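Local coordinates for protein predicted acetamidase/formamidase (Thermoanaerobacter tengcongensis, PDB 3TKK) that probably hydrolyses carbon-nitrogen bonds other than peptide bonds in linear amides, and binds a zinc ion and a calcium ion side by side, at residues 155-160 with 182-187; 256-261 with 295-300. One frame throughout, in Å; residues are numbered along the deposited sequence.

Contact 1: residues 155-160 with 182-187; sequences GGNMDT and LGDLHA. With CA (calcium ion), chain G; ZN (zinc ion), chain F.
The His186 imidazole receives the Asp159 carboxylate at its edge: OD1 of Asp159 lies 3.4 Å from CE1 of His186, with the carboxylate plane turned 46° from the ring. One face of the ring has the backbone O of Asp184 above it, offset toward the rim. Asp159 and Asp184 meet with their carboxylate planes 61° apart, and Asp159 OD1 comes within 2.9 Å of Asp184 OD2, a close approach of two carboxylate oxygens, probably tolerated because both bind the same calcium ion. Asp159 grips that ion with both oxygens, OD1 at 2.3 Å and OD2 longer at 2.6 Å, while Asn157 adds OD1. This is a bridged dinuclear site: Asp184, its CG anti to the backbone N (chi1 -179°), sends OD2 to calcium at 2.3 Å and OD1 to zinc at 2.1 Å. Water 2 also spans the two metals, and waters 1 and 3 fill further calcium positions. His186 NE2 binds zinc at 2.1 Å, and Glu200 and the oxidised Cys39 belong to the same zinc site. With OD1 on calcium and ND2 donating to Gly149 O and to calcium-bound water 1, the Asn157 amide is held against flipping. Gly135 of strand 133-138 makes backbone hydrogen bonds to both Asp159 and Asp184.

Contact 2: residues 256-261 with 295-300; sequences TDLSTE and ESYGIR. With CA (calcium ion), chain E.
Thr256 presses its methyl CG2 against the root of Tyr297, 3.5 Å from CB, and also reaches CD1 of Ile299 at 3.8 Å. Farther out along the phenol, Leu258 crosses at about a right angle, its CG lying 3.7 Å from Tyr297 CE2; both apolar groups approach the ring obliquely. The threonine methyl is aimed by its hydroxyl: with chi1 at 81°, OG1 accepts from Leu258 N at 3.1 Å in an ST turn and also bonds to Phe252 O, leaving CG2 for the tyrosine. Thr256 O binds a calcium ion at 2.2 Å beside Lys253 O, and calcium-bound water 4 donates to Leu258 O. On the other segment a Schellman motif ends helix 291-296, with Gly298 at C-prime and its N bonded to Glu295 O. Replacing Tyr297 with an alanine would probably leave Leu258 without its aromatic partner and Lys125 of the second subunit without its cation-pi contact. That subunit's Leu126 also packs on Tyr297. The contact thus joins the link between helices 237-255 and 260-270 to the end of helix 291-296, with Leu266 of helix 260-270 touching both Leu258 and Tyr297.

How the contacts relate
Contact 1 closes along the chain before contact 2 opens, and the two do not touch: their centres are 31 Å apart and their nearest atoms about 18 Å. Contact 1 is deep in the molecule, its centre about 4 Å from that of the chain, where strand 155-157 and the loop after it face strand 180-186, in one curled mixed sheet. Contact 2 sits about 27 Å from the chain centre, among the helical ends, where the second subunit comes close. The nine-stranded sheet runs into this helical region through strand 283-290, directly before helix 291-296. Each contact has its own calcium ion, but in contact 1 side chains hold it beside zinc, whereas in contact 2 the protein ligands are backbone carbonyls.

Contact 1: residues 155-160 with 182-187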
loop_
_atom_site.group_PDB
_atom_site.type_symbol
_atom_site.label_atom_id
_atom_site.label_comp_id
_atom_site.label_asym_id
_atom_site.label_seq_id
_atom_site.Cartn_x
_atom_site.Cartn_y
_atom_site.Cartn_z
ATOM N N GLY A 155 2.368 19.679 1.382
ATOM C CA GLY A 155 3.330 18.730 1.858
ATOM C C GLY A 155 3.294 18.711 3.367
ATOM O O GLY A 155 2.235 18.624 3.943
ATOM N N GLY A 156 4.440 18.754 4.014
ATOM C CA GLY A 156 4.462 18.708 5.512
ATOM C C GLY A 156 4.724 17.257 5.973
ATOM O O GLY A 156 5.537 16.590 5.396
ATOM N N ASN A 157 3.985 16.764 6.949
ATOM C CA ASN A 157 4.370 15.475 7.621
ATOM C C ASN A 157 3.660 14.335 6.879
ATOM O O ASN A 157 2.696 13.710 7.364
ATOM C CB ASN A 157 3.850 15.493 9.048
ATOM C CG ASN A 157 4.385 14.340 9.893
ATOM O OD1 ASN A 157 5.357 13.691 9.582
ATOM N ND2 ASN A 157 3.696 14.086 11.009
ATOM N N MET A 158 4.170 14.061 5.728
ATOM C CA MET A 158 3.616 13.044 4.862
ATOM C C MET A 158 4.176 11.611 5.120
ATOM O O MET A 158 3.609 10.688 4.569
ATOM C CB MET A 158 3.919 13.406 3.407
ATOM C CG MET A 158 3.450 14.724 2.929
ATOM S SD MET A 158 3.753 15.015 1.162
ATOM C CE MET A 158 5.444 15.555 1.331
ATOM N N ASP A 159 5.332 11.475 5.830
ATOM C CA ASP A 159 5.946 10.185 6.244
ATOM C C ASP A 159 5.794 9.195 5.129
ATOM O O ASP A 159 5.268 8.047 5.280
ATOM C CB ASP A 159 5.398 9.614 7.551
ATOM C CG ASP A 159 5.856 10.423 8.812
ATOM O OD1 ASP A 159 6.864 11.172 8.834
ATOM O OD2 ASP A 159 5.028 10.519 9.738
ATOM N N THR A 160 6.371 9.601 3.997
ATOM C CA THR A 160 6.378 8.787 2.798
ATOM C C THR A 160 7.729 8.146 2.466
ATOM O O THR A 160 8.703 8.881 2.230
ATOM C CB THR A 160 5.797 9.668 1.617
ATOM O OG1 THR A 160 4.385 9.962 1.894
ATOM C CG2 THR A 160 5.960 8.879 0.316
ATOM N N LEU A 182 12.185 21.400 5.532
ATOM C CA LEU A 182 12.273 19.892 5.692
ATOM C C LEU A 182 12.787 19.449 7.063
ATOM O O LEU A 182 13.570 20.128 7.740
ATOM C CB LEU A 182 12.884 19.162 4.496
ATOM C CG LEU A 182 14.433 19.532 4.324
ATOM C CD1 LEU A 182 15.172 18.621 3.517
ATOM C CD2 LEU A 182 14.439 20.783 3.548
ATOM N N GLY A 183 12.384 18.299 7.499
ATOM C CA GLY A 183 13.013 17.750 8.662
ATOM C C GLY A 183 12.492 16.322 8.878
ATOM O O GLY A 183 12.022 15.711 7.968
ATOM N N ASP A 184 12.457 15.915 10.147
ATOM C CA ASP A 184 11.960 14.586 10.563
ATOM C C ASP A 184 12.488 13.488 9.782
ATOM O O ASP A 184 11.643 12.700 9.270
ATOM C CB ASP A 184 10.396 14.631 10.432
ATOM C CG ASP A 184 9.699 13.347 10.840
ATOM O OD1 ASP A 184 10.081 12.759 11.830
ATOM O OD2 ASP A 184 8.679 12.884 10.230
ATOM N N LEU A 185 13.836 13.379 9.652
ATOM C CA LEU A 185 14.419 12.277 8.996
ATOM C C LEU A 185 14.224 10.974 9.769
ATOM O O LEU A 185 14.106 11.005 11.039
ATOM C CB LEU A 185 15.971 12.441 8.669
ATOM C CG LEU A 185 16.521 13.760 8.061
ATOM C CD1 LEU A 185 18.166 13.782 7.828
ATOM C CD2 LEU A 185 15.870 14.104 6.796
ATOM N N HIS A 186 14.229 9.859 8.990
ATOM C CA HIS A 186 14.058 8.503 9.607
ATOM C C HIS A 186 15.150 7.689 9.009
ATOM O O HIS A 186 15.369 7.865 7.834
ATOM C CB HIS A 186 12.731 7.791 9.313
ATOM C CG HIS A 186 11.524 8.518 9.810
ATOM N ND1 HIS A 186 10.309 8.435 9.191
ATOM C CD2 HIS A 186 11.345 9.295 10.888
ATOM C CE1 HIS A 186 9.458 9.254 9.776
ATOM N NE2 HIS A 186 10.076 9.785 10.823
ATOM N N ALA A 187 15.911 6.969 9.829
ATOM C CA ALA A 187 16.879 6.017 9.274
ATOM C C ALA A 187 16.195 4.784 8.596
ATOM O O ALA A 187 16.832 4.036 7.821
ATOM C CB ALA A 187 17.720 5.498 10.442
HETATM CA CA CA G . 6.547 12.229 10.897
HETATM ZN ZN ZN F . 9.353 10.873 12.479
HETATM O O HOH W 1 4.689 11.916 12.481
HETATM O O HOH W 2 7.370 10.410 12.407
HETATM O O HOH W 3 6.678 13.779 12.842
#

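Contact 2: residues 256-261 with 295-300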
loop_
_atom_site.group_PDB
_atom_site.type_symbol
_atom_site.label_atom_id
_atom_site.label_comp_id
_atom_site.label_asym_id
_atom_site.label_seq_id
_atom_site.Cartn_x
_atom_site.Cartn_y
_atom_site.Cartn_z
ATOM N N THR A 256 -2.910 13.878 -21.896
ATOM C CA THR A 256 -3.107 12.816 -22.878
ATOM C C THR A 256 -4.500 12.889 -23.538
ATOM O O THR A 256 -5.334 13.632 -23.114
ATOM C CB THR A 256 -2.894 11.352 -22.303
ATOM O OG1 THR A 256 -4.057 10.874 -21.606
ATOM C CG2 THR A 256 -1.735 11.250 -21.405
ATOM N N ASP A 257 -4.753 12.041 -24.529
ATOM C CA ASP A 257 -6.062 11.949 -25.125
ATOM C C ASP A 257 -6.709 10.627 -24.710
ATOM O O ASP A 257 -7.658 10.125 -25.346
ATOM C CB ASP A 257 -5.945 12.078 -26.645
ATOM C CG ASP A 257 -5.223 10.886 -27.295
ATOM O OD1 ASP A 257 -4.800 9.940 -26.558
ATOM O OD2 ASP A 257 -5.058 10.902 -28.539
ATOM N N LEU A 258 -6.182 10.039 -23.662
ATOM C CA LEU A 258 -6.815 8.789 -23.169
ATOM C C LEU A 258 -8.199 9.165 -22.622
ATOM O O LEU A 258 -8.345 10.211 -21.943
ATOM C CB LEU A 258 -5.996 8.245 -22.054
ATOM C CG LEU A 258 -5.120 6.998 -22.171
ATOM C CD1 LEU A 258 -4.996 6.459 -20.729
ATOM C CD2 LEU A 258 -5.673 5.863 -23.125
ATOM N N SER A 259 -9.206 8.392 -22.960
ATOM C CA SER A 259 -10.527 8.619 -22.393
ATOM C C SER A 259 -10.520 8.310 -20.890
ATOM O O SER A 259 -9.568 7.739 -20.378
ATOM C CB SER A 259 -11.559 7.758 -23.040
ATOM O OG SER A 259 -11.502 6.405 -22.557
ATOM N N THR A 260 -11.590 8.691 -20.209
ATOM C CA THR A 260 -11.678 8.446 -18.792
ATOM C C THR A 260 -11.648 6.941 -18.532
ATOM O O THR A 260 -11.040 6.490 -17.525
ATOM C CB THR A 260 -12.995 8.959 -18.205
ATOM O OG1 THR A 260 -13.145 10.358 -18.499
ATOM C CG2 THR A 260 -12.947 8.765 -16.665
ATOM N N GLU A 261 -12.291 6.156 -19.417
ATOM C CA GLU A 261 -12.377 4.738 -19.097
ATOM C C GLU A 261 -11.036 4.093 -19.418
ATOM O O GLU A 261 -10.629 3.180 -18.701
ATOM C CB GLU A 261 -13.618 3.997 -19.673
ATOM C CG GLU A 261 -14.448 4.586 -20.664
ATOM C CD GLU A 261 -15.181 5.907 -20.331
ATOM O OE1 GLU A 261 -16.277 5.954 -19.686
ATOM O OE2 GLU A 261 -14.750 6.862 -20.918
ATOM N N GLU A 295 5.863 7.901 -19.323
ATOM C CA GLU A 295 6.818 8.220 -20.402
ATOM C C GLU A 295 6.178 7.937 -21.761
ATOM O O GLU A 295 6.247 8.752 -22.664
ATOM C CB GLU A 295 8.076 7.387 -20.191
ATOM C CG GLU A 295 9.216 7.577 -21.189
ATOM C CD GLU A 295 9.511 9.039 -21.461
ATOM O OE1 GLU A 295 9.166 9.922 -20.638
ATOM O OE2 GLU A 295 10.092 9.310 -22.515
ATOM N N SER A 296 5.533 6.790 -21.920
ATOM C CA SER A 296 4.943 6.529 -23.226
ATOM C C SER A 296 4.015 7.646 -23.633
ATOM O O SER A 296 3.989 8.002 -24.812
ATOM C CB SER A 296 4.183 5.240 -23.235
ATOM O OG SER A 296 5.089 4.170 -23.094
ATOM N N TYR A 297 3.252 8.210 -22.685
ATOM C CA TYR A 297 2.273 9.234 -23.077
ATOM C C TYR A 297 2.861 10.573 -22.953
ATOM O O TYR A 297 2.126 11.565 -22.809
ATOM C CB TYR A 297 0.974 9.184 -22.299
ATOM C CG TYR A 297 0.172 7.917 -22.421
ATOM C CD1 TYR A 297 0.478 6.865 -21.611
ATOM C CD2 TYR A 297 -0.915 7.781 -23.298
ATOM C CE1 TYR A 297 -0.218 5.726 -21.596
ATOM C CE2 TYR A 297 -1.659 6.552 -23.320
ATOM C CZ TYR A 297 -1.266 5.534 -22.448
ATOM O OH TYR A 297 -1.869 4.282 -22.268
ATOM N N GLY A 298 4.193 10.624 -22.997
ATOM C CA GLY A 298 4.887 11.891 -23.080
ATOM C C GLY A 298 4.626 12.774 -21.871
ATOM O O GLY A 298 4.730 14.009 -21.967
ATOM N N ILE A 299 4.285 12.140 -20.732
ATOM C CA ILE A 299 4.072 12.872 -19.477
ATOM C C ILE A 299 5.384 13.113 -18.722
ATOM O O ILE A 299 5.931 12.194 -18.099
ATOM C CB ILE A 299 3.024 12.156 -18.560
ATOM C CG1 ILE A 299 1.710 11.953 -19.308
ATOM C CG2 ILE A 299 2.732 12.996 -17.351
ATOM C CD1 ILE A 299 0.589 11.500 -18.421
ATOM N N ARG A 300 5.904 14.345 -18.779
ATOM C CA ARG A 300 7.109 14.683 -18.004
ATOM C C ARG A 300 7.022 16.070 -17.399
ATOM O O ARG A 300 6.904 17.073 -18.103
ATOM C CB ARG A 300 8.364 14.528 -18.853
ATOM C CG ARG A 300 8.123 14.940 -20.257
ATOM C CD ARG A 300 9.295 14.660 -21.178
ATOM N NE ARG A 300 8.728 14.475 -22.505
ATOM C CZ ARG A 300 8.629 13.301 -23.114
ATOM N NH1 ARG A 300 9.120 12.207 -22.552
ATOM N NH2 ARG A 300 8.054 13.225 -24.297
HETATM CA CA CA E . -6.996 15.070 -22.735
HETATM O O HOH W 4 -8.092 13.143 -22.717
HETATM O O HOH W 5 -8.993 15.499 -22.629
#